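Local coordinates for sensor protein CzcS (Pseudomonas aeruginosa, PDB 5GPO), which senses zinc through this sensor domain of a membrane histidine kinase, which probably passes the signal on in a two-component system linked to metal detoxification and antibiotic resistance, at residues Arg79-Arg84 against Gln121-Ser126; Arg21-Asp26 against His39-Gln44; Pro63-Gly68 against Met112-Gly117. One frame throughout, in Å; residues are numbered along the deposited sequence.

Contact 1: Arg79-Arg84 against Gln121-Ser126; sequences RALLAR and QVLLSS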
ATOM      1  N   ARG B  79       1.850   1.788  21.362  1.00 20.63           N
ATOM      2  CA  ARG B  79       2.292   2.306  22.655  1.00 18.10           C
ATOM      3  C   ARG B  79       3.254   1.325  23.333  1.00 18.32           C
ATOM      4  O   ARG B  79       4.329   1.722  23.808  1.00 20.55           O
ATOM      5  CB  ARG B  79       1.067   2.597  23.531  1.00 20.28           C
ATOM      6  CG  ARG B  79       1.386   3.208  24.896  1.00 32.62           C
ATOM      7  CD  ARG B  79       0.123   3.658  25.639  1.00 31.19           C
ATOM      8  NE  ARG B  79      -0.519   4.807  24.997  1.00 43.02           N
ATOM      9  CZ  ARG B  79      -1.766   4.812  24.527  1.00 41.41           C
ATOM     10  NH1 ARG B  79      -2.530   3.734  24.648  1.00 34.30           N
ATOM     11  NH2 ARG B  79      -2.257   5.905  23.954  1.00 36.39           N
ATOM     12  N   ALA B  80       2.927   0.026  23.309  1.00 23.81           N
ATOM     13  CA  ALA B  80       3.792  -0.973  23.935  1.00 21.72           C
ATOM     14  C   ALA B  80       5.126  -1.096  23.202  1.00 24.36           C
ATOM     15  O   ALA B  80       6.183  -1.212  23.840  1.00 23.58           O
ATOM     16  CB  ALA B  80       3.081  -2.326  23.992  1.00 24.21           C
ATOM     17  N   LEU B  81       5.095  -1.072  21.863  1.00 21.85           N
ATOM     18  CA  LEU B  81       6.326  -1.152  21.080  1.00 17.88           C
ATOM     19  C   LEU B  81       7.195   0.081  21.285  1.00 20.28           C
ATOM     20  O   LEU B  81       8.414  -0.034  21.457  1.00 25.59           O
ATOM     21  CB  LEU B  81       5.988  -1.319  19.597  1.00 19.95           C
ATOM     22  CG  LEU B  81       7.182  -1.371  18.650  1.00 22.80           C
ATOM     23  CD1 LEU B  81       8.135  -2.459  19.070  1.00 22.06           C
ATOM     24  CD2 LEU B  81       6.687  -1.613  17.229  1.00 19.89           C
ATOM     25  N   LEU B  82       6.586   1.272  21.262  1.00 15.26           N
ATOM     26  CA  LEU B  82       7.338   2.497  21.491  1.00 19.61           C
ATOM     27  C   LEU B  82       7.977   2.494  22.870  1.00 28.11           C
ATOM     28  O   LEU B  82       9.086   3.012  23.046  1.00 23.59           O
ATOM     29  CB  LEU B  82       6.422   3.717  21.347  1.00 21.70           C
ATOM     30  CG  LEU B  82       7.039   5.049  21.786  1.00 24.29           C
ATOM     31  CD1 LEU B  82       8.260   5.348  20.911  1.00 25.49           C
ATOM     32  CD2 LEU B  82       6.015   6.175  21.682  1.00 22.65           C
ATOM     33  N   ALA B  83       7.304   1.889  23.849  1.00 26.23           N
ATOM     34  CA  ALA B  83       7.862   1.827  25.194  1.00 25.77           C
ATOM     35  C   ALA B  83       9.063   0.893  25.239  1.00 28.90           C
ATOM     36  O   ALA B  83      10.040   1.159  25.949  1.00 27.02           O
ATOM     37  CB  ALA B  83       6.789   1.385  26.188  1.00 27.48           C
ATOM     38  N   ARG B  84       9.023  -0.199  24.474  1.00 25.52           N
ATOM     39  CA  ARG B  84      10.186  -1.081  24.446  1.00 31.33           C
ATOM     40  C   ARG B  84      11.378  -0.398  23.788  1.00 26.27           C
ATOM     41  O   ARG B  84      12.518  -0.574  24.233  1.00 29.52           O
ATOM     42  CB  ARG B  84       9.833  -2.392  23.751  1.00 27.48           C
ATOM     43  CG  ARG B  84       8.948  -3.260  24.619  1.00 38.17           C
ATOM     44  CD  ARG B  84       8.425  -4.466  23.870  1.00 39.36           C
ATOM     45  NE  ARG B  84       9.487  -5.398  23.506  1.00 37.07           N
ATOM     46  CZ  ARG B  84       9.298  -6.459  22.726  1.00 42.16           C
ATOM     47  NH1 ARG B  84       8.093  -6.698  22.227  1.00 37.92           N
ATOM     48  NH2 ARG B  84      10.311  -7.266  22.430  1.00 35.51           N
ATOM     49  N   GLN B 121      11.686   7.456  15.681  1.00 15.93           N
ATOM     50  CA  GLN B 121      11.311   6.086  15.994  1.00 17.13           C
ATOM     51  C   GLN B 121      10.308   5.634  14.942  1.00 18.59           C
ATOM     52  O   GLN B 121       9.350   6.359  14.650  1.00 16.13           O
ATOM     53  CB  GLN B 121      10.691   5.960  17.388  1.00 18.39           C
ATOM     54  CG  GLN B 121      11.508   6.557  18.537  1.00 21.21           C
ATOM     55  CD  GLN B 121      12.622   5.643  19.018  1.00 22.66           C
ATOM     56  OE1 GLN B 121      13.061   4.747  18.303  1.00 28.58           O
ATOM     57  NE2 GLN B 121      13.079   5.866  20.247  1.00 25.52           N
ATOM     58  N   VAL B 122      10.531   4.448  14.382  1.00 18.11           N
ATOM     59  CA  VAL B 122       9.787   3.954  13.226  1.00 18.67           C
ATOM     60  C   VAL B 122       9.013   2.729  13.672  1.00 19.17           C
ATOM     61  O   VAL B 122       9.607   1.756  14.151  1.00 21.30           O
ATOM     62  CB  VAL B 122      10.716   3.607  12.051  1.00 17.20           C
ATOM     63  CG1 VAL B 122       9.895   2.984  10.884  1.00 19.03           C
ATOM     64  CG2 VAL B 122      11.482   4.854  11.585  1.00 19.70           C
ATOM     65  N   LEU B 123       7.699   2.770  13.506  1.00 17.98           N
ATOM     66  CA  LEU B 123       6.807   1.696  13.930  1.00 17.15           C
ATOM     67  C   LEU B 123       6.100   1.157  12.692  1.00 19.81           C
ATOM     68  O   LEU B 123       5.214   1.819  12.141  1.00 18.88           O
ATOM     69  CB  LEU B 123       5.802   2.203  14.965  1.00 19.01           C
ATOM     70  CG  LEU B 123       6.385   2.876  16.206  1.00 18.03           C
ATOM     71  CD1 LEU B 123       5.283   3.400  17.147  1.00 17.82           C
ATOM     72  CD2 LEU B 123       7.278   1.930  16.974  1.00 23.19           C
ATOM     73  N   LEU B 124       6.483  -0.041  12.255  1.00 18.22           N
ATOM     74  CA  LEU B 124       5.911  -0.660  11.068  1.00 18.88           C
ATOM     75  C   LEU B 124       5.054  -1.855  11.469  1.00 17.85           C
ATOM     76  O   LEU B 124       5.532  -2.784  12.138  1.00 18.37           O
ATOM     77  CB  LEU B 124       7.017  -1.080  10.096  1.00 14.15           C
ATOM     78  CG  LEU B 124       6.638  -1.818   8.810  1.00 15.51           C
ATOM     79  CD1 LEU B 124       5.774  -0.963   7.884  1.00 17.04           C
ATOM     80  CD2 LEU B 124       7.939  -2.230   8.099  1.00 18.59           C
ATOM     81  N   SER B 125       3.797  -1.842  11.044  1.00 21.15           N
ATOM     82  CA  SER B 125       2.834  -2.845  11.471  1.00 19.73           C
ATOM     83  C   SER B 125       2.236  -3.533  10.256  1.00 23.72           C
ATOM     84  O   SER B 125       2.086  -2.931   9.188  1.00 21.56           O
ATOM     85  CB  SER B 125       1.727  -2.229  12.325  1.00 21.30           C
ATOM     86  OG  SER B 125       2.227  -1.782  13.570  1.00 33.92           O
ATOM     87  N   SER B 126       1.904  -4.806  10.425  1.00 24.62           N
ATOM     88  CA  SER B 126       1.396  -5.624   9.337  0.54 21.71           C
ATOM     89  C   SER B 126       0.297  -6.541   9.846  1.00 24.93           C
ATOM     90  O   SER B 126       0.403  -7.095  10.943  1.00 27.51           O
ATOM     91  CB  SER B 126       2.508  -6.472   8.713  0.54 26.03           C
ATOM     92  OG  SER B 126       3.015  -7.394   9.664  0.54 24.05           O
TER

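Contact 2: Arg21-Asp26 against His39-Gln44; sequences RHSLED and HALQDQ. With ZN (zinc ion), chain F.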
ATOM      1  N   ARG B  21     -13.014   2.225  -6.237  1.00 18.84           N
ATOM      2  CA  ARG B  21     -14.161   2.868  -6.880  1.00 21.29           C
ATOM      3  C   ARG B  21     -14.750   3.962  -5.996  1.00 22.17           C
ATOM      4  O   ARG B  21     -15.169   5.015  -6.493  1.00 21.75           O
ATOM      5  CB  ARG B  21     -15.233   1.827  -7.235  1.00 17.37           C
ATOM      6  CG  ARG B  21     -16.480   2.423  -7.899  1.00 22.74           C
ATOM      7  CD  ARG B  21     -17.561   1.367  -8.200  1.00 24.71           C
ATOM      8  NE  ARG B  21     -17.109   0.313  -9.107  1.00 22.32           N
ATOM      9  CZ  ARG B  21     -17.120   0.396 -10.443  1.00 27.13           C
ATOM     10  NH1 ARG B  21     -16.690  -0.619 -11.168  1.00 22.53           N
ATOM     11  NH2 ARG B  21     -17.532   1.500 -11.065  1.00 22.78           N
ATOM     12  N   HIS B  22     -14.793   3.739  -4.676  1.00 16.00           N
ATOM     13  CA  HIS B  22     -15.300   4.785  -3.797  1.00 26.98           C
ATOM     14  C   HIS B  22     -14.456   6.040  -3.928  1.00 21.48           C
ATOM     15  O   HIS B  22     -14.990   7.146  -4.053  1.00 19.56           O
ATOM     16  CB  HIS B  22     -15.321   4.321  -2.340  1.00 19.77           C
ATOM     17  CG  HIS B  22     -15.774   5.382  -1.386  1.00 23.26           C
ATOM     18  ND1 HIS B  22     -17.099   5.735  -1.230  1.00 22.60           N
ATOM     19  CD2 HIS B  22     -15.073   6.166  -0.533  1.00 33.50           C
ATOM     20  CE1 HIS B  22     -17.190   6.699  -0.328  1.00 31.32           C
ATOM     21  NE2 HIS B  22     -15.977   6.976   0.113  1.00 30.28           N
ATOM     22  N   SER B  23     -13.128   5.872  -3.980  1.00 24.13           N
ATOM     23  CA  SER B  23     -12.246   7.031  -4.060  0.60 22.48           C
ATOM     24  C   SER B  23     -12.417   7.796  -5.368  1.00 24.90           C
ATOM     25  O   SER B  23     -12.201   9.012  -5.398  1.00 23.73           O
ATOM     26  CB  SER B  23     -10.790   6.601  -3.862  0.60 22.17           C
ATOM     27  OG  SER B  23     -10.354   5.709  -4.871  0.60 22.60           O
ATOM     28  N   LEU B  24     -12.822   7.119  -6.449  1.00 19.44           N
ATOM     29  CA  LEU B  24     -12.976   7.790  -7.736  1.00 21.79           C
ATOM     30  C   LEU B  24     -14.359   8.395  -7.913  1.00 28.08           C
ATOM     31  O   LEU B  24     -14.495   9.497  -8.456  1.00 24.57           O
ATOM     32  CB  LEU B  24     -12.720   6.808  -8.884  1.00 26.59           C
ATOM     33  CG  LEU B  24     -11.304   6.577  -9.420  1.00 33.54           C
ATOM     34  CD1 LEU B  24     -11.328   5.544 -10.525  1.00 31.31           C
ATOM     35  CD2 LEU B  24     -10.685   7.876  -9.932  1.00 37.52           C
ATOM     36  N   GLU B  25     -15.397   7.686  -7.475  1.00 24.79           N
ATOM     37  CA  GLU B  25     -16.757   8.048  -7.824  1.00 20.74           C
ATOM     38  C   GLU B  25     -17.563   8.638  -6.671  1.00 21.22           C
ATOM     39  O   GLU B  25     -18.583   9.286  -6.921  1.00 25.58           O
ATOM     40  CB  GLU B  25     -17.465   6.818  -8.412  1.00 20.57           C
ATOM     41  CG  GLU B  25     -16.704   6.254  -9.613  1.00 25.19           C
ATOM     42  CD  GLU B  25     -17.378   5.070 -10.294  1.00 30.99           C
ATOM     43  OE1 GLU B  25     -18.418   4.589  -9.813  1.00 25.29           O
ATOM     44  OE2 GLU B  25     -16.847   4.612 -11.323  1.00 36.14           O
ATOM     45  N   ASP B  26     -17.124   8.478  -5.425  1.00 20.73           N
ATOM     46  CA  ASP B  26     -17.886   8.952  -4.273  1.00 23.30           C
ATOM     47  C   ASP B  26     -17.170  10.037  -3.470  1.00 23.35           C
ATOM     48  O   ASP B  26     -17.665  10.432  -2.405  1.00 22.67           O
ATOM     49  CB  ASP B  26     -18.244   7.781  -3.350  1.00 22.73           C
ATOM     50  CG  ASP B  26     -19.170   6.759  -4.011  1.00 25.74           C
ATOM     51  OD1 ASP B  26     -19.888   7.121  -4.958  1.00 25.29           O
ATOM     52  OD2 ASP B  26     -19.220   5.605  -3.546  1.00 29.89           O
ATOM     53  N   HIS B  39      -3.369  11.126  -7.799  1.00 29.61           N
ATOM     54  CA  HIS B  39      -2.951  11.274  -6.411  1.00 33.41           C
ATOM     55  C   HIS B  39      -3.950  10.637  -5.450  1.00 27.77           C
ATOM     56  O   HIS B  39      -3.558  10.013  -4.456  1.00 27.71           O
ATOM     57  CB  HIS B  39      -2.765  12.753  -6.094  1.00 34.54           C
ATOM     58  CG  HIS B  39      -2.248  12.999  -4.719  1.00 27.78           C
ATOM     59  ND1 HIS B  39      -0.902  13.072  -4.438  1.00 37.94           N
ATOM     60  CD2 HIS B  39      -2.891  13.153  -3.539  1.00 32.05           C
ATOM     61  CE1 HIS B  39      -0.738  13.271  -3.143  1.00 28.51           C
ATOM     62  NE2 HIS B  39      -1.928  13.330  -2.576  1.00 28.57           N
ATOM     63  N   ALA B  40      -5.247  10.787  -5.725  1.00 31.88           N
ATOM     64  CA  ALA B  40      -6.255  10.187  -4.857  1.00 24.09           C
ATOM     65  C   ALA B  40      -6.181   8.662  -4.889  1.00 26.18           C
ATOM     66  O   ALA B  40      -6.298   8.003  -3.849  1.00 24.54           O
ATOM     67  CB  ALA B  40      -7.650  10.661  -5.270  1.00 25.94           C
ATOM     68  N   LEU B  41      -5.999   8.083  -6.074  1.00 24.34           N
ATOM     69  CA  LEU B  41      -5.907   6.627  -6.170  1.00 28.97           C
ATOM     70  C   LEU B  41      -4.673   6.103  -5.448  1.00 23.85           C
ATOM     71  O   LEU B  41      -4.730   5.072  -4.761  1.00 25.15           O
ATOM     72  CB  LEU B  41      -5.875   6.207  -7.634  1.00 31.64           C
ATOM     73  CG  LEU B  41      -7.180   6.488  -8.352  1.00 24.81           C
ATOM     74  CD1 LEU B  41      -7.041   6.174  -9.842  1.00 33.73           C
ATOM     75  CD2 LEU B  41      -8.249   5.649  -7.697  1.00 26.64           C
ATOM     76  N   GLN B  42      -3.550   6.804  -5.585  1.00 20.60           N
ATOM     77  CA  GLN B  42      -2.335   6.352  -4.917  1.00 28.82           C
ATOM     78  C   GLN B  42      -2.485   6.421  -3.402  1.00 23.08           C
ATOM     79  O   GLN B  42      -2.036   5.517  -2.684  1.00 26.12           O
ATOM     80  CB  GLN B  42      -1.140   7.172  -5.400  1.00 27.08           C
ATOM     81  CG  GLN B  42       0.213   6.828  -4.742  1.00 41.50           C
ATOM     82  CD  GLN B  42       0.780   5.467  -5.154  1.00 39.80           C
ATOM     83  OE1 GLN B  42       0.057   4.476  -5.254  1.00 44.21           O
ATOM     84  NE2 GLN B  42       2.080   5.426  -5.402  1.00 35.17           N
ATOM     85  N   ASP B  43      -3.138   7.467  -2.892  1.00 24.67           N
ATOM     86  CA  ASP B  43      -3.348   7.544  -1.451  1.00 28.79           C
ATOM     87  C   ASP B  43      -4.266   6.429  -0.974  1.00 23.17           C
ATOM     88  O   ASP B  43      -4.057   5.866   0.107  1.00 22.12           O
ATOM     89  CB  ASP B  43      -3.902   8.916  -1.055  1.00 21.99           C
ATOM     90  CG  ASP B  43      -2.820   9.975  -0.960  1.00 26.14           C
ATOM     91  OD1 ASP B  43      -1.696   9.744  -1.461  1.00 26.06           O
ATOM     92  OD2 ASP B  43      -3.093  11.047  -0.382  1.00 34.34           O
ATOM     93  N   GLN B  44      -5.266   6.068  -1.779  1.00 23.08           N
ATOM     94  CA  GLN B  44      -6.205   5.037  -1.365  1.00 21.18           C
ATOM     95  C   GLN B  44      -5.593   3.639  -1.441  1.00 19.12           C
ATOM     96  O   GLN B  44      -5.970   2.763  -0.651  1.00 24.15           O
ATOM     97  CB  GLN B  44      -7.475   5.097  -2.217  1.00 25.89           C
ATOM     98  CG  GLN B  44      -8.540   4.073  -1.809  1.00 23.16           C
ATOM     99  CD  GLN B  44      -9.306   4.461  -0.545  1.00 32.96           C
ATOM    100  OE1 GLN B  44      -8.732   4.958   0.428  1.00 32.07           O
ATOM    101  NE2 GLN B  44     -10.612   4.229  -0.557  1.00 33.94           N
TER
HETATM  102 ZN    ZN F 201      -1.805  12.682  -0.757  1.00 27.04          ZN

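Contact 3: Pro63-Gly68 against Met112-Gly117; sequences PLMSFG and MRMKNG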
ATOM      1  N   PRO B  63       4.157  12.546  16.485  1.00 26.22           N
ATOM      2  CA  PRO B  63       4.164  11.923  15.154  1.00 23.42           C
ATOM      3  C   PRO B  63       4.697  12.886  14.104  1.00 22.70           C
ATOM      4  O   PRO B  63       4.350  14.067  14.085  1.00 24.30           O
ATOM      5  CB  PRO B  63       2.690  11.562  14.914  1.00 30.06           C
ATOM      6  CG  PRO B  63       1.896  12.277  15.965  1.00 26.56           C
ATOM      7  CD  PRO B  63       2.836  12.499  17.132  1.00 27.42           C
ATOM      8  N   LEU B  64       5.591  12.386  13.255  1.00 20.96           N
ATOM      9  CA  LEU B  64       6.026  13.148  12.097  1.00 25.48           C
ATOM     10  C   LEU B  64       5.325  12.685  10.831  1.00 25.26           C
ATOM     11  O   LEU B  64       4.948  13.515  10.002  1.00 25.06           O
ATOM     12  CB  LEU B  64       7.550  13.059  11.923  1.00 29.13           C
ATOM     13  CG  LEU B  64       8.145  13.522  10.582  1.00 35.99           C
ATOM     14  CD1 LEU B  64       7.841  14.992  10.296  1.00 37.40           C
ATOM     15  CD2 LEU B  64       9.644  13.272  10.500  1.00 32.06           C
ATOM     16  N   MET B  65       5.135  11.375  10.676  1.00 23.24           N
ATOM     17  CA  MET B  65       4.405  10.823   9.540  1.00 25.17           C
ATOM     18  C   MET B  65       3.564   9.657  10.015  1.00 17.02           C
ATOM     19  O   MET B  65       3.999   8.881  10.865  1.00 20.43           O
ATOM     20  CB  MET B  65       5.318  10.308   8.432  1.00 20.66           C
ATOM     21  CG  MET B  65       6.327  11.258   7.875  1.00 29.26           C
ATOM     22  SD  MET B  65       7.314  10.238   6.762  1.00 27.66           S
ATOM     23  CE  MET B  65       8.677  11.340   6.431  1.00 31.56           C
ATOM     24  N   SER B  66       2.375   9.525   9.441  1.00 17.51           N
ATOM     25  CA  SER B  66       1.495   8.413   9.750  1.00 18.58           C
ATOM     26  C   SER B  66       0.662   8.133   8.507  1.00 20.04           C
ATOM     27  O   SER B  66       0.029   9.052   7.984  1.00 18.40           O
ATOM     28  CB  SER B  66       0.611   8.753  10.950  1.00 22.97           C
ATOM     29  OG  SER B  66      -0.247   7.683  11.274  1.00 25.77           O
ATOM     30  N   PHE B  67       0.708   6.897   8.000  1.00 20.81           N
ATOM     31  CA  PHE B  67      -0.145   6.533   6.873  1.00 17.08           C
ATOM     32  C   PHE B  67      -0.235   5.015   6.753  1.00 21.38           C
ATOM     33  O   PHE B  67       0.543   4.274   7.347  1.00 18.21           O
ATOM     34  CB  PHE B  67       0.364   7.147   5.563  1.00 20.59           C
ATOM     35  CG  PHE B  67       1.831   6.952   5.328  1.00 20.64           C
ATOM     36  CD1 PHE B  67       2.320   5.744   4.849  1.00 19.35           C
ATOM     37  CD2 PHE B  67       2.727   7.982   5.566  1.00 22.18           C
ATOM     38  CE1 PHE B  67       3.673   5.564   4.616  1.00 20.11           C
ATOM     39  CE2 PHE B  67       4.084   7.812   5.341  1.00 22.91           C
ATOM     40  CZ  PHE B  67       4.559   6.601   4.860  1.00 20.37           C
ATOM     41  N   GLY B  68      -1.196   4.567   5.951  1.00 18.78           N
ATOM     42  CA  GLY B  68      -1.379   3.149   5.742  1.00 22.00           C
ATOM     43  C   GLY B  68      -2.762   2.703   6.157  1.00 19.29           C
ATOM     44  O   GLY B  68      -3.699   3.506   6.242  1.00 18.06           O
ATOM     45  N   MET B 112      15.931   5.462  14.079  1.00 22.97           N
ATOM     46  CA  MET B 112      16.648   5.865  12.875  1.00 24.62           C
ATOM     47  C   MET B 112      17.043   7.322  13.014  1.00 21.56           C
ATOM     48  O   MET B 112      16.591   8.026  13.920  1.00 25.82           O
ATOM     49  CB  MET B 112      15.804   5.664  11.609  1.00 20.25           C
ATOM     50  CG  MET B 112      15.446   4.226  11.404  1.00 28.71           C
ATOM     51  SD  MET B 112      14.598   3.895   9.868  1.00 26.96           S
ATOM     52  CE  MET B 112      14.169   2.177  10.186  1.00 18.68           C
ATOM     53  N   ARG B 113      17.907   7.773  12.110  1.00 23.19           N
ATOM     54  CA  ARG B 113      18.189   9.194  11.970  1.00 28.23           C
ATOM     55  C   ARG B 113      17.933   9.576  10.526  1.00 31.20           C
ATOM     56  O   ARG B 113      18.609   9.074   9.620  1.00 25.96           O
ATOM     57  CB  ARG B 113      19.621   9.548  12.371  1.00 30.31           C
ATOM     58  CG  ARG B 113      19.881  11.055  12.318  1.00 34.54           C
ATOM     59  CD  ARG B 113      21.155  11.413  13.056  1.00 40.10           C
ATOM     60  NE  ARG B 113      21.130  10.931  14.437  1.00 43.91           N
ATOM     61  CZ  ARG B 113      20.661  11.624  15.471  1.00 41.59           C
ATOM     62  NH1 ARG B 113      20.177  12.846  15.297  1.00 36.38           N
ATOM     63  NH2 ARG B 113      20.681  11.092  16.686  1.00 45.07           N
ATOM     64  N   MET B 114      16.953  10.447  10.321  1.00 28.21           N
ATOM     65  CA  MET B 114      16.638  10.939   8.995  1.00 30.94           C
ATOM     66  C   MET B 114      17.814  11.734   8.442  1.00 34.67           C
ATOM     67  O   MET B 114      18.674  12.222   9.183  1.00 38.41           O
ATOM     68  CB  MET B 114      15.373  11.790   9.039  1.00 34.82           C
ATOM     69  CG  MET B 114      14.148  11.005   9.474  1.00 30.19           C
ATOM     70  SD  MET B 114      12.640  11.947   9.290  1.00 33.04           S
ATOM     71  CE  MET B 114      12.734  12.412   7.555  1.00 37.38           C
ATOM     72  N   LYS B 115      17.852  11.849   7.112  1.00 41.14           N
ATOM     73  CA  LYS B 115      19.003  12.474   6.471  1.00 41.38           C
ATOM     74  C   LYS B 115      19.169  13.921   6.912  1.00 38.15           C
ATOM     75  O   LYS B 115      20.300  14.406   7.026  1.00 43.86           O
ATOM     76  CB  LYS B 115      18.877  12.388   4.948  1.00 40.82           C
ATOM     77  CG  LYS B 115      20.191  12.673   4.225  1.00 42.87           C
ATOM     78  CD  LYS B 115      19.973  12.982   2.755  1.00 40.22           C
ATOM     79  CE  LYS B 115      19.648  11.737   1.952  1.00 36.75           C
ATOM     80  NZ  LYS B 115      19.313  12.081   0.530  1.00 33.14           N
ATOM     81  N   ASN B 116      18.069  14.612   7.195  1.00 42.46           N
ATOM     82  CA  ASN B 116      18.122  15.993   7.645  1.00 35.29           C
ATOM     83  C   ASN B 116      18.494  16.129   9.120  1.00 39.79           C
ATOM     84  O   ASN B 116      18.475  17.246   9.641  1.00 38.50           O
ATOM     85  CB  ASN B 116      16.784  16.692   7.371  1.00 37.51           C
ATOM     86  CG  ASN B 116      15.594  15.962   7.984  1.00 38.84           C
ATOM     87  OD1 ASN B 116      15.726  15.244   8.982  1.00 42.31           O
ATOM     88  ND2 ASN B 116      14.420  16.153   7.390  1.00 34.71           N
ATOM     89  N   GLY B 117      18.830  15.031   9.799  1.00 36.23           N
ATOM     90  CA  GLY B 117      19.281  15.060  11.170  1.00 28.67           C
ATOM     91  C   GLY B 117      18.242  14.644  12.200  1.00 33.75           C
ATOM     92  O   GLY B 117      18.609  14.393  13.354  1.00 33.22           O
TER

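Contact 1: Arg79-Arg84 against Gln121-Ser126
Gln121 commits its amide oxygen OE1 to a hydrogen bond with Ser111 OG, on the adjoining strand 104-113, and meets the helix with carbon instead: its CG lies 4.2 Å from Leu82 CD1. The tightest touch is between two leucine branches, Leu81 CD2 and Leu123 CD2, at 3.6 Å; that Leu123 methyl also lies 3.7 Å from Leu81 CG. The two side chains slide past one another in opposite directions, so they overlap along their flanks. The other methyl, CD1 of Leu123, stands 4.4 Å from Leu82 CB. The two methyls of Leu123 thus touch Leu81 and Leu82 respectively. The axes of the short segments pass 9.6 Å apart at 141°. Val122 and Leu124 point to the other sheet face, where Leu17 and Lys16 of the second subunit pack. A helix laid on a five-stranded antiparallel sheet of order 2-1-5-4-3 matches a PAS-like sensor fold. With only carbon meeting carbon across the interface, this part of helix 75-86 meets strand 119-127 through apolar packing alone, while Gln121 OE1 is satisfied within the sheet.

Contact 2: Arg21-Asp26 against His39-Gln44
Leu24 lies across the end of Leu41 at about a right angle, its CG 3.6 Å from Leu41 CD2 and its CD2 4.0 Å from Leu41 CD1, so both methyls of Leu41 are engaged. Ser23 OG lies 3.5 Å from Leu41 CD2 while bonded to Ile20 O of its own helix; the hydroxyl meets carbon across the contact with its polar need met at home. Gln44 brings its aliphatic part up to Ser23, with Gln44 CG 4.0 Å from Ser23 CB. Its CG is anti to the backbone N, and the bend at chi2 (77°) carries the amide alongside Ser23, where NE2 donates to Gln19 O. The two antiparallel helices run 9.5 Å apart at 154° in these short segments. Another side of helix 34-47 carries the metal: His39 NE2 binds the zinc ion at 1.9 Å and Asp43 OD2 at 2.1 Å, the i, i+4 spacing placing both on one helical face. Asp43 OD1 hydrogen-bonds Gln42 NE2 of the second subunit. Within the chain, side-chain packing is thus supplemented by the Gln44 bond, whereas zinc, shared with His39 of the second subunit, links the two copies of the helix, consistent with zinc-dependent pairing.

Contact 3: Pro63-Gly68 against Met112-Gly117
No flat group takes part where Leu64, Met65 and Met114 touch; the planar guanidinium and ring of the two segments, those of Arg113 and Phe67, lie aside from the touching atoms. Arg113 uses its guanidinium on its own turn: NH1 donates to Gly117 O at 2.9 Å, a bent bond with an N-H...O angle of 131°, and the donor is tilted 24° from the carbonyl plane. Phe67 packs on Ala38 of the second subunit.

The contact itself is made by methyl groups and sulfur. Leu64 and Met114 reach toward each other tip to tip, and Leu64 CD2 comes to 3.5 Å from Met114 SD. Met114 then bends at its last torsion (chi3 55°), which swings its methyl away from the straight line of the chain and toward the neighbouring methionine; Met114 CE and Met65 CE are 4.3 Å apart. The side chains span a gap of 11.3 Å between the CA atoms of Leu64 and Met114. On one side, a classic beta bulge sets two residues, Leu64 and Met65, opposite the single Ile55, so both consecutive side chains can point toward Met114. On the other, Met114 opens a type I turn closed by Gly117 N to Met114 O at 2.9 Å.

In the fold, the contact bridges edge strand 63-68 and the end of strand 104-113 over the two strands between them, 51-57 and 119-127. The Met114-Gly117 turn joins strands 104-113 and 119-127, neighbours in the sheet. Met114 also packs on Val120 of strand 119-127, and Met65 meets Leu41 on helix 34-47 of the second subunit.

Contact 2 closes along the chain before the other two open; contacts 1 and 3 then interleave, their segments alternating in sequence. Contact 2 belongs to the helical hairpin, its centre about 29 Å from that of contact 1 and about 25 Å from that of contact 3, and it touches neither. Contacts 1 and 3 have centres about 13 Å apart and share the antiparallel sheet, where strands 119-127 and 104-113 are neighbours; they meet where Val122 CG2 lies 3.7 Å from Met112 SD. All three also touch the second subunit. The zinc-bearing hairpin and the sheet therefore do not touch at these contacts within one chain but are connected through the dimer, a plausible route from metal binding to the sensor core.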